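PDB 6GDR: DNA ligase from Alteromonas mediterranea, which probably seals nicks in DNA with ATP as the adenylate donor, using a minimal two-domain Lig E scaffold that grips the duplex. Local coordinates for residues 13-18 with 203-208; 26-31 with 192-197; 232-237 with 256-261. All coordinates share one frame; numbering follows the deposited sequence.

Contact 1 of 3, residues 13-18 with 203-208. Unlike the reference sequence in segment 13-18: Gly18 (reference Ser). Unlike the reference sequence in segment 203-208: Ile208 (reference Leu). With nucleotides of chain A.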
loop_
_atom_site.group_PDB
_atom_site.type_symbol
_atom_site.label_atom_id
_atom_site.label_comp_id
_atom_site.label_asym_id
_atom_site.label_seq_id
_atom_site.Cartn_x
_atom_site.Cartn_y
_atom_site.Cartn_z
ATOM N N LEU D 13 4.754 10.690 1.969
ATOM C CA LEU D 13 3.809 9.665 2.382
ATOM C C LEU D 13 2.382 10.117 2.089
ATOM O O LEU D 13 2.106 11.301 1.878
ATOM C CB LEU D 13 3.978 9.351 3.869
ATOM C CG LEU D 13 5.406 9.028 4.322
ATOM C CD1 LEU D 13 5.422 8.625 5.788
ATOM C CD2 LEU D 13 6.037 7.941 3.461
ATOM N N ALA D 14 1.470 9.150 2.078
ATOM C CA ALA D 14 0.084 9.386 1.701
ATOM C C ALA D 14 -0.779 9.540 2.947
ATOM O O ALA D 14 -0.674 8.745 3.885
ATOM C CB ALA D 14 -0.442 8.242 0.834
ATOM N N LYS D 15 -1.629 10.564 2.947
ATOM C CA LYS D 15 -2.565 10.799 4.038
ATOM C C LYS D 15 -3.869 10.062 3.766
ATOM O O LYS D 15 -4.304 9.946 2.616
ATOM C CB LYS D 15 -2.838 12.297 4.202
ATOM C CG LYS D 15 -3.786 12.657 5.352
ATOM C CD LYS D 15 -4.682 13.840 5.007
ATOM C CE LYS D 15 -3.998 15.166 5.281
ATOM N NZ LYS D 15 -4.079 15.530 6.721
ATOM N N GLN D 16 -4.489 9.563 4.831
ATOM C CA GLN D 16 -5.783 8.912 4.707
ATOM C C GLN D 16 -6.842 9.917 4.260
ATOM O O GLN D 16 -6.709 11.130 4.445
ATOM C CB GLN D 16 -6.182 8.264 6.032
ATOM C CG GLN D 16 -5.211 7.187 6.493
ATOM C CD GLN D 16 -5.536 6.657 7.874
ATOM O OE1 GLN D 16 -6.292 7.272 8.627
ATOM N NE2 GLN D 16 -4.966 5.507 8.213
ATOM N N TYR D 17 -7.915 9.390 3.669
ATOM C CA TYR D 17 -8.911 10.244 3.029
ATOM C C TYR D 17 -9.657 11.096 4.051
ATOM O O TYR D 17 -9.736 12.323 3.911
ATOM C CB TYR D 17 -9.890 9.387 2.227
ATOM C CG TYR D 17 -10.968 10.181 1.527
ATOM C CD1 TYR D 17 -10.649 11.088 0.526
ATOM C CD2 TYR D 17 -12.306 10.019 1.862
ATOM C CE1 TYR D 17 -11.630 11.816 -0.118
ATOM C CE2 TYR D 17 -13.296 10.742 1.223
ATOM C CZ TYR D 17 -12.952 11.639 0.234
ATOM O OH TYR D 17 -13.932 12.363 -0.405
ATOM N N GLY D 18 -10.211 10.466 5.086
ATOM C CA GLY D 18 -11.082 11.161 6.024
ATOM C C GLY D 18 -10.414 12.273 6.810
ATOM O O GLY D 18 -11.117 13.034 7.485
ATOM N N ARG D 203 3.263 13.714 5.147
ATOM C CA ARG D 203 1.863 13.583 4.772
ATOM C C ARG D 203 1.223 14.956 4.630
ATOM O O ARG D 203 1.529 15.880 5.391
ATOM C CB ARG D 203 1.101 12.757 5.811
ATOM C CG ARG D 203 1.404 11.268 5.761
ATOM C CD ARG D 203 0.777 10.525 6.930
ATOM N NE ARG D 203 0.786 9.077 6.725
ATOM C CZ ARG D 203 1.766 8.258 7.098
ATOM N NH1 ARG D 203 2.846 8.725 7.711
ATOM N NH2 ARG D 203 1.664 6.957 6.857
ATOM N N SER D 204 0.337 15.084 3.648
ATOM C CA SER D 204 -0.427 16.307 3.426
ATOM C C SER D 204 -1.550 15.971 2.453
ATOM O O SER D 204 -1.657 14.840 1.967
ATOM C CB SER D 204 0.455 17.438 2.891
ATOM O OG SER D 204 0.844 17.194 1.549
ATOM N N ASP D 205 -2.392 16.965 2.172
ATOM C CA ASP D 205 -3.479 16.781 1.217
ATOM C C ASP D 205 -2.995 16.697 -0.223
ATOM O O ASP D 205 -3.817 16.475 -1.117
ATOM C CB ASP D 205 -4.494 17.919 1.353
ATOM C CG ASP D 205 -5.363 17.782 2.588
ATOM O OD1 ASP D 205 -5.738 16.640 2.929
ATOM O OD2 ASP D 205 -5.670 18.815 3.218
ATOM N N LYS D 206 -1.694 16.864 -0.472
ATOM C CA LYS D 206 -1.175 16.769 -1.831
ATOM C C LYS D 206 -1.172 15.336 -2.347
ATOM O O LYS D 206 -1.193 15.132 -3.566
ATOM C CB LYS D 206 0.241 17.343 -1.892
ATOM C CG LYS D 206 0.398 18.702 -1.220
ATOM C CD LYS D 206 1.820 19.233 -1.350
ATOM C CE LYS D 206 2.122 20.293 -0.304
ATOM N NZ LYS D 206 2.329 19.699 1.045
ATOM N N LEU D 207 -1.147 14.346 -1.454
ATOM C CA LEU D 207 -1.118 12.938 -1.839
ATOM C C LEU D 207 -1.973 12.164 -0.845
ATOM O O LEU D 207 -1.544 11.926 0.289
ATOM C CB LEU D 207 0.312 12.399 -1.867
ATOM C CG LEU D 207 0.484 10.910 -2.174
ATOM C CD1 LEU D 207 -0.082 10.565 -3.544
ATOM C CD2 LEU D 207 1.952 10.521 -2.090
ATOM N N ILE D 208 -3.169 11.761 -1.270
ATOM C CA ILE D 208 -4.158 11.174 -0.375
ATOM C C ILE D 208 -4.364 9.709 -0.734
ATOM O O ILE D 208 -4.212 9.293 -1.888
ATOM C CB ILE D 208 -5.484 11.963 -0.424
ATOM C CG1 ILE D 208 -5.293 13.334 0.231
ATOM C CG2 ILE D 208 -6.611 11.213 0.282
ATOM C CD1 ILE D 208 -6.087 14.440 -0.417
ATOM P P DG A 5 -1.542 17.668 7.395
ATOM O OP1 DG A 5 -1.633 18.435 6.134
ATOM O OP2 DG A 5 -2.272 16.388 7.545
ATOM O "O5'" DG A 5 -0.005 17.383 7.716
ATOM C "C5'" DG A 5 0.864 18.458 8.036
ATOM C "C4'" DG A 5 1.937 18.009 9.005
ATOM O "O4'" DG A 5 1.349 17.794 10.311
ATOM C "C3'" DG A 5 2.628 16.695 8.624
ATOM O "O3'" DG A 5 4.017 16.912 8.432
ATOM C "C2'" DG A 5 2.334 15.749 9.797
ATOM C "C1'" DG A 5 1.986 16.703 10.925
ATOM N N9 DG A 5 1.091 16.148 11.939
ATOM C C8 DG A 5 -0.076 15.451 11.732
ATOM N N7 DG A 5 -0.670 15.093 12.837
ATOM C C5 DG A 5 0.155 15.586 13.840
ATOM C C6 DG A 5 0.027 15.508 15.247
ATOM O O6 DG A 5 -0.869 14.965 15.908
ATOM N N1 DG A 5 1.086 16.141 15.895
ATOM C C2 DG A 5 2.132 16.771 15.261
ATOM N N2 DG A 5 3.060 17.328 16.051
ATOM N N3 DG A 5 2.259 16.851 13.946
ATOM C C4 DG A 5 1.240 16.239 13.302
ATOM P P DA A 6 4.976 15.707 7.988
ATOM O OP1 DA A 6 5.927 16.243 6.989
ATOM O OP2 DA A 6 4.125 14.539 7.665
ATOM O "O5'" DA A 6 5.779 15.364 9.321
ATOM C "C5'" DA A 6 6.312 16.416 10.115
ATOM C "C4'" DA A 6 6.910 15.864 11.389
ATOM O "O4'" DA A 6 5.852 15.655 12.370
ATOM C "C3'" DA A 6 7.613 14.519 11.218
ATOM O "O3'" DA A 6 8.870 14.520 11.884
ATOM C "C2'" DA A 6 6.625 13.524 11.817
ATOM C "C1'" DA A 6 5.941 14.349 12.893
ATOM N N9 DA A 6 4.601 13.879 13.239
ATOM C C8 DA A 6 3.595 13.542 12.376
ATOM N N7 DA A 6 2.495 13.144 12.972
ATOM C C5 DA A 6 2.799 13.227 14.320
ATOM C C6 DA A 6 2.051 12.945 15.481
ATOM N N6 DA A 6 0.791 12.505 15.454
ATOM N N1 DA A 6 2.652 13.136 16.673
ATOM C C2 DA A 6 3.916 13.578 16.696
ATOM N N3 DA A 6 4.718 13.876 15.674
ATOM C C4 DA A 6 4.094 13.677 14.503
HETATM O O HOH W 1 1.345 14.356 1.002
#
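A backbone hydrogen bond from Lys15 N to Leu207 O (3.0 Å) helps join strand 15-16 to strand 207-210, where Lys15 is also bonded to Lys209 and forms the parallel bridge with Ile208. Just before this pair, Arg203 reaches back over segment 13-18. Its chain is extended from CG to NE, which lays the guanidinium flat against Leu13: CB of Leu13 sits 4.0 Å above the guanidinium plane, over its centre. From there Arg203 NE gives a weak, bent hydrogen bond to Ala14 O (3.2 Å). The side chain of Lys15 leaves with CG opposite the backbone N (chi1 -178°) and then folds at each of its three further torsions. This carries CE to 3.3 Å from OD1 of Asp205 and turns the chain's end toward the phosphate of DG5 of chain A, though the position of NZ is doubtful. On the other flank, CG2 of Ile208 meets the edge of the Tyr17 ring, 4.0 Å from CD1. A water bridges Leu13 O to the carbonyl and hydroxyl of Ser204, whose OG also accepts from Lys206 N in an ST turn. Arg203 N donates a hydrogen bond to OP2 of DA6 of chain A (2.8 Å). A parallel edge pairing beside the AMP pocket, with its loop on the DNA phosphates, fits the nucleotidyltransferase domain of an ATP-dependent ligase.

Contact 2 of 3, residues 26-31 with 192-197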
loop_
_atom_site.group_PDB
_atom_site.type_symbol
_atom_site.label_atom_id
_atom_site.label_comp_id
_atom_site.label_asym_id
_atom_site.label_seq_id
_atom_site.Cartn_x
_atom_site.Cartn_y
_atom_site.Cartn_z
ATOM N N ILE D 26 -11.805 17.259 -5.663
ATOM C CA ILE D 26 -11.173 16.131 -6.343
ATOM C C ILE D 26 -10.681 16.533 -7.725
ATOM O O ILE D 26 -9.701 15.970 -8.230
ATOM C CB ILE D 26 -12.146 14.936 -6.419
ATOM C CG1 ILE D 26 -12.554 14.509 -5.007
ATOM C CG2 ILE D 26 -11.501 13.773 -7.188
ATOM C CD1 ILE D 26 -13.436 13.284 -4.956
ATOM N N ALA D 27 -11.340 17.505 -8.361
ATOM C CA ALA D 27 -10.956 17.903 -9.710
ATOM C C ALA D 27 -9.511 18.381 -9.786
ATOM O O ALA D 27 -8.943 18.420 -10.882
ATOM C CB ALA D 27 -11.892 18.999 -10.217
ATOM N N GLU D 28 -8.907 18.741 -8.655
ATOM C CA GLU D 28 -7.529 19.215 -8.622
ATOM C C GLU D 28 -6.517 18.087 -8.450
ATOM O O GLU D 28 -5.328 18.363 -8.262
ATOM C CB GLU D 28 -7.354 20.232 -7.491
ATOM C CG GLU D 28 -8.389 21.345 -7.482
ATOM C CD GLU D 28 -8.205 22.300 -6.319
ATOM O OE1 GLU D 28 -7.159 22.221 -5.641
ATOM O OE2 GLU D 28 -9.109 23.128 -6.080
ATOM N N TYR D 29 -6.956 16.832 -8.513
ATOM C CA TYR D 29 -6.098 15.686 -8.258
ATOM C C TYR D 29 -6.061 14.760 -9.465
ATOM O O TYR D 29 -7.057 14.595 -10.176
ATOM C CB TYR D 29 -6.581 14.885 -7.043
ATOM C CG TYR D 29 -6.481 15.614 -5.726
ATOM C CD1 TYR D 29 -7.444 16.538 -5.344
ATOM C CD2 TYR D 29 -5.430 15.364 -4.854
ATOM C CE1 TYR D 29 -7.357 17.202 -4.135
ATOM C CE2 TYR D 29 -5.335 16.020 -3.645
ATOM C CZ TYR D 29 -6.302 16.938 -3.287
ATOM O OH TYR D 29 -6.209 17.596 -2.082
ATOM N N TRP D 30 -4.897 14.155 -9.686
ATOM C CA TRP D 30 -4.801 12.991 -10.553
ATOM C C TRP D 30 -5.171 11.752 -9.749
ATOM O O TRP D 30 -4.611 11.511 -8.675
ATOM C CB TRP D 30 -3.390 12.840 -11.123
ATOM C CG TRP D 30 -3.100 13.696 -12.317
ATOM C CD1 TRP D 30 -2.125 14.644 -12.427
ATOM C CD2 TRP D 30 -3.783 13.678 -13.577
ATOM N NE1 TRP D 30 -2.160 15.219 -13.673
ATOM C CE2 TRP D 30 -3.170 14.644 -14.399
ATOM C CE3 TRP D 30 -4.856 12.940 -14.088
ATOM C CZ2 TRP D 30 -3.592 14.891 -15.703
ATOM C CZ3 TRP D 30 -5.274 13.186 -15.383
ATOM C CH2 TRP D 30 -4.644 14.154 -16.175
ATOM N N VAL D 31 -6.119 10.976 -10.259
ATOM C CA VAL D 31 -6.573 9.760 -9.595
ATOM C C VAL D 31 -5.910 8.566 -10.264
ATOM O O VAL D 31 -5.700 8.557 -11.483
ATOM C CB VAL D 31 -8.108 9.633 -9.642
ATOM C CG1 VAL D 31 -8.571 8.483 -8.756
ATOM C CG2 VAL D 31 -8.766 10.938 -9.217
ATOM N N LEU D 192 -4.791 9.684 -4.735
ATOM C CA LEU D 192 -5.079 11.023 -5.231
ATOM C C LEU D 192 -3.823 11.867 -5.084
ATOM O O LEU D 192 -3.334 12.064 -3.968
ATOM C CB LEU D 192 -6.242 11.655 -4.463
ATOM C CG LEU D 192 -7.491 10.786 -4.306
ATOM C CD1 LEU D 192 -8.515 11.486 -3.429
ATOM C CD2 LEU D 192 -8.085 10.461 -5.663
ATOM N N HIS D 193 -3.305 12.360 -6.207
ATOM C CA HIS D 193 -2.104 13.185 -6.222
ATOM C C HIS D 193 -2.452 14.531 -6.839
ATOM O O HIS D 193 -2.882 14.596 -7.995
ATOM C CB HIS D 193 -0.978 12.503 -7.002
ATOM C CG HIS D 193 0.392 12.937 -6.584
ATOM N ND1 HIS D 193 1.509 12.150 -6.766
ATOM C CD2 HIS D 193 0.826 14.075 -5.991
ATOM C CE1 HIS D 193 2.571 12.783 -6.302
ATOM N NE2 HIS D 193 2.184 13.954 -5.827
ATOM N N HIS D 194 -2.266 15.599 -6.067
ATOM C CA HIS D 194 -2.617 16.932 -6.535
ATOM C C HIS D 194 -1.772 17.311 -7.745
ATOM O O HIS D 194 -0.552 17.117 -7.756
ATOM C CB HIS D 194 -2.423 17.944 -5.408
ATOM C CG HIS D 194 -3.302 19.149 -5.521
ATOM N ND1 HIS D 194 -2.838 20.373 -5.951
ATOM C CD2 HIS D 194 -4.620 19.317 -5.256
ATOM C CE1 HIS D 194 -3.831 21.244 -5.947
ATOM N NE2 HIS D 194 -4.923 20.628 -5.530
ATOM N N LYS D 195 -2.429 17.867 -8.765
ATOM C CA LYS D 195 -1.749 18.154 -10.026
ATOM C C LYS D 195 -0.713 19.259 -9.857
ATOM O O LYS D 195 0.441 19.110 -10.272
ATOM C CB LYS D 195 -2.775 18.545 -11.092
ATOM C CG LYS D 195 -3.924 17.561 -11.251
ATOM C CD LYS D 195 -4.893 18.010 -12.333
ATOM C CE LYS D 195 -6.070 17.057 -12.455
ATOM N NZ LYS D 195 -7.103 17.558 -13.402
ATOM N N LYS D 196 -1.110 20.379 -9.248
ATOM C CA LYS D 196 -0.270 21.566 -9.150
ATOM C C LYS D 196 0.553 21.606 -7.867
ATOM O O LYS D 196 0.893 22.695 -7.387
ATOM C CB LYS D 196 -1.135 22.824 -9.256
ATOM C CG LYS D 196 -2.223 22.908 -8.194
ATOM C CD LYS D 196 -2.996 24.214 -8.257
ATOM C CE LYS D 196 -3.133 24.838 -6.876
ATOM N N ALA D 197 0.889 20.451 -7.301
ATOM C CA ALA D 197 1.605 20.375 -6.036
ATOM C C ALA D 197 3.053 19.969 -6.269
ATOM O O ALA D 197 3.341 19.115 -7.115
ATOM C CB ALA D 197 0.936 19.380 -5.089
#
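His194 and Glu28 make a short side-chain hydrogen bond, NE2 to OE1 at 2.7 Å. The carboxylate uses its anti lone pair and its oxygen lies in the imidazole plane, though the groups are turned 72° apart. Backbone bonds follow: Trp30 and His193 exchange N-H and C=O as an antiparallel hydrogen-bonded pair, 2.7 Å from Trp30 N to His193 O, and Lys195 N donates to Glu28 O (3.0 Å). Tyr29 OH hydrogen-bonds to Asp205 O and Trp30 NE1 to Asp143. The Glu28 carbonyl oxygen also lies over a face of the His194 ring, 3.2 Å above its plane. With CG opposite the backbone N (chi1 -153°), His194 turns its CD2 edge onto the face of Tyr29 in a T-shaped pair, centroids 4.7 Å apart and planes at 84°. An alanine in place of His194 would probably leave Glu28 OE1 without this donor and strip the edge-on cover from the Tyr29 ring. Lys195 stretches across Trp30, its CG over the pyrrole ring and NZ 4.9 Å from the six-membered centroid in a cation-pi contact, while NZ also donates weakly to Ala27 O. On the Val31 face of the sheet, Leu192 CD2 nests against both Val31 methyls, 3.6 Å from CG2. The carboxylate probably favours an imidazole protonated at NE2, while Glu28 and Tyr29 together are likely to fix the ring's rotation.

Contact 3 of 3, residues 232-237 with 256-261. Unlike the reference sequence in segment 256-261: Arg259 (reference Gln). With nucleotides of chain A.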
loop_
_atom_site.group_PDB
_atom_site.type_symbol
_atom_site.label_atom_id
_atom_site.label_comp_id
_atom_site.label_asym_id
_atom_site.label_seq_id
_atom_site.Cartn_x
_atom_site.Cartn_y
_atom_site.Cartn_z
ATOM N N GLY D 232 3.438 -6.883 31.338
ATOM C CA GLY D 232 2.366 -7.118 32.286
ATOM C C GLY D 232 1.005 -6.686 31.793
ATOM O O GLY D 232 0.085 -6.520 32.599
ATOM N N MET D 233 0.851 -6.494 30.485
ATOM C CA MET D 233 -0.409 -6.093 29.879
ATOM C C MET D 233 -0.691 -6.997 28.687
ATOM O O MET D 233 0.167 -7.766 28.244
ATOM C CB MET D 233 -0.374 -4.622 29.439
ATOM C CG MET D 233 -0.140 -3.640 30.577
ATOM S SD MET D 233 0.400 -2.016 30.005
ATOM C CE MET D 233 -0.955 -1.557 28.928
ATOM N N MET D 234 -1.910 -6.899 28.166
ATOM C CA MET D 234 -2.313 -7.718 27.032
ATOM C C MET D 234 -1.715 -7.158 25.747
ATOM O O MET D 234 -1.863 -5.969 25.449
ATOM C CB MET D 234 -3.835 -7.774 26.929
ATOM C CG MET D 234 -4.353 -8.663 25.802
ATOM S SD MET D 234 -4.347 -7.866 24.182
ATOM C CE MET D 234 -5.625 -6.630 24.406
ATOM N N GLY D 235 -1.048 -8.021 24.987
ATOM C CA GLY D 235 -0.464 -7.626 23.721
ATOM C C GLY D 235 -1.379 -7.901 22.547
ATOM O O GLY D 235 -1.540 -7.052 21.664
ATOM N N SER D 236 -1.987 -9.086 22.525
ATOM C CA SER D 236 -2.884 -9.461 21.443
ATOM C C SER D 236 -3.900 -10.467 21.960
ATOM O O SER D 236 -3.776 -11.000 23.066
ATOM C CB SER D 236 -2.110 -10.037 20.253
ATOM O OG SER D 236 -1.402 -11.207 20.624
ATOM N N LEU D 237 -4.914 -10.723 21.135
ATOM C CA LEU D 237 -5.980 -11.663 21.451
ATOM C C LEU D 237 -6.117 -12.654 20.307
ATOM O O LEU D 237 -6.191 -12.252 19.141
ATOM C CB LEU D 237 -7.313 -10.940 21.672
ATOM C CG LEU D 237 -7.334 -9.822 22.714
ATOM C CD1 LEU D 237 -8.679 -9.118 22.688
ATOM C CD2 LEU D 237 -7.043 -10.369 24.101
ATOM N N LYS D 256 -5.729 1.502 28.507
ATOM C CA LYS D 256 -6.630 1.041 29.557
ATOM C C LYS D 256 -7.310 -0.260 29.155
ATOM O O LYS D 256 -7.507 -1.149 29.992
ATOM C CB LYS D 256 -7.670 2.116 29.875
ATOM C CG LYS D 256 -8.465 1.848 31.149
ATOM N N GLU D 257 -7.677 -0.392 27.878
ATOM C CA GLU D 257 -8.298 -1.627 27.412
ATOM C C GLU D 257 -7.334 -2.802 27.500
ATOM O O GLU D 257 -7.764 -3.944 27.698
ATOM C CB GLU D 257 -8.799 -1.451 25.980
ATOM C CG GLU D 257 -10.048 -0.588 25.870
ATOM C CD GLU D 257 -10.403 -0.246 24.437
ATOM O OE1 GLU D 257 -9.493 -0.238 23.581
ATOM O OE2 GLU D 257 -11.594 0.014 24.164
ATOM N N ARG D 258 -6.030 -2.547 27.360
ATOM C CA ARG D 258 -5.051 -3.620 27.504
ATOM C C ARG D 258 -4.986 -4.120 28.940
ATOM O O ARG D 258 -4.730 -5.307 29.171
ATOM C CB ARG D 258 -3.677 -3.144 27.037
ATOM C CG ARG D 258 -3.620 -2.842 25.550
ATOM C CD ARG D 258 -2.203 -2.573 25.077
ATOM N NE ARG D 258 -2.153 -2.381 23.632
ATOM C CZ ARG D 258 -2.136 -3.369 22.740
ATOM N NH1 ARG D 258 -2.167 -4.634 23.138
ATOM N NH2 ARG D 258 -2.091 -3.090 21.446
ATOM N N ARG D 259 -5.205 -3.237 29.912
ATOM C CA ARG D 259 -5.376 -3.647 31.299
ATOM C C ARG D 259 -6.828 -4.062 31.502
ATOM O O ARG D 259 -7.745 -3.275 31.243
ATOM C CB ARG D 259 -4.992 -2.510 32.243
ATOM C CG ARG D 259 -3.550 -2.045 32.095
ATOM C CD ARG D 259 -3.254 -0.849 32.990
ATOM N NE ARG D 259 -3.628 0.419 32.366
ATOM C CZ ARG D 259 -2.803 1.202 31.673
ATOM N NH1 ARG D 259 -3.252 2.335 31.148
ATOM N NH2 ARG D 259 -1.533 0.866 31.500
ATOM N N ALA D 260 -7.041 -5.294 31.952
ATOM C CA ALA D 260 -8.385 -5.854 32.014
ATOM C C ALA D 260 -8.974 -5.885 30.608
ATOM O O ALA D 260 -9.886 -5.108 30.294
ATOM C CB ALA D 260 -9.278 -5.051 32.964
ATOM N N PRO D 261 -8.476 -6.759 29.739
ATOM C CA PRO D 261 -8.958 -6.795 28.356
ATOM C C PRO D 261 -10.228 -7.616 28.233
ATOM O O PRO D 261 -10.718 -8.172 29.229
ATOM C CB PRO D 261 -7.793 -7.457 27.605
ATOM C CG PRO D 261 -7.200 -8.374 28.618
ATOM C CD PRO D 261 -7.351 -7.685 29.953
ATOM P P DG A 11 4.010 -5.919 21.602
ATOM O OP1 DG A 11 3.626 -6.751 22.765
ATOM O OP2 DG A 11 5.378 -6.018 21.046
ATOM O "O5'" DG A 11 2.976 -6.185 20.412
ATOM C "C5'" DG A 11 1.580 -6.125 20.666
ATOM C "C4'" DG A 11 0.782 -6.192 19.375
ATOM O "O4'" DG A 11 0.904 -4.943 18.655
ATOM C "C3'" DG A 11 1.241 -7.242 18.380
ATOM O "O3'" DG A 11 0.708 -8.520 18.691
ATOM C "C2'" DG A 11 0.706 -6.697 17.063
ATOM C "C1'" DG A 11 0.734 -5.181 17.264
ATOM N N9 DG A 11 1.813 -4.524 16.534
ATOM C C8 DG A 11 3.062 -4.201 17.006
ATOM N N7 DG A 11 3.819 -3.624 16.115
ATOM C C5 DG A 11 3.023 -3.565 14.977
ATOM C C6 DG A 11 3.304 -3.046 13.691
ATOM O O6 DG A 11 4.348 -2.515 13.288
ATOM N N1 DG A 11 2.216 -3.187 12.830
ATOM C C2 DG A 11 1.013 -3.758 13.171
ATOM N N2 DG A 11 0.082 -3.807 12.209
ATOM N N3 DG A 11 0.739 -4.248 14.371
ATOM C C4 DG A 11 1.787 -4.119 15.219
#
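In the OB-like domain, the beginning of strand 234-240, with a classic beta bulge at Gly235 and Ser236 opposite Phe224, is clasped by the end of helix 255-258 through Arg258. The arginine chain runs extended from CG to NE across the Met234 side chain and delivers NH1 to two successive carbonyls, Met234 O at 2.7 Å and Gly235 O at 2.9 Å. Both oxygens lie near the guanidinium plane, but NH1 stands 48° out of the plane of the Gly235 carbonyl, so the second bond does not follow a lone pair. Buried carbonyls at the bulge are thus bound by a single donor nitrogen, while NH2 of the same group hydrogen-bonds to Gly250 O. In the reverse direction, Met234 N donates weakly to Arg258 O. The methionines pack around this grip: Met233 bends at chi3 (58°), bringing its CE to 3.7 Å from Arg258 CB and alongside the tail of Arg259. Met234 CB rests 3.8 Å from Pro261 CG. The bulge also faces DNA, Gly235 O lying 3.4 Å from C4' of DG11 of chain A, and Ser236 OG hydrogen-bonds to a phosphate of the duplex. Phe253 in the loop ahead of the helix packs on Met234, Leu237 and Arg258, while strand 214-225 flanks the segment as its antiparallel neighbour, with His223 touching Leu237 and Pro261.

Contacts 1 and 2 belong to one mixed four-stranded sheet in the ligase domain, ordered 15-16, 207-210, 189-194, 29-34, so they join its two outer strands to the inner pair. Their centres are about 11 Å apart, and they meet where Ile208 N lies 2.7 Å from Leu192 O. Along the chain contact 2 is nested inside the loop closed by contact 1. Contact 3 comes later, where helix 255-258 packs on strand 234-240 of the OB-like domain's antiparallel sheet, its centre about 31 Å from contact 1 and 42 Å from contact 2. Contacts 1 and 3 both touch chain A, consistent with two domains gripping one duplex, whereas contact 2 lies farther from the DNA.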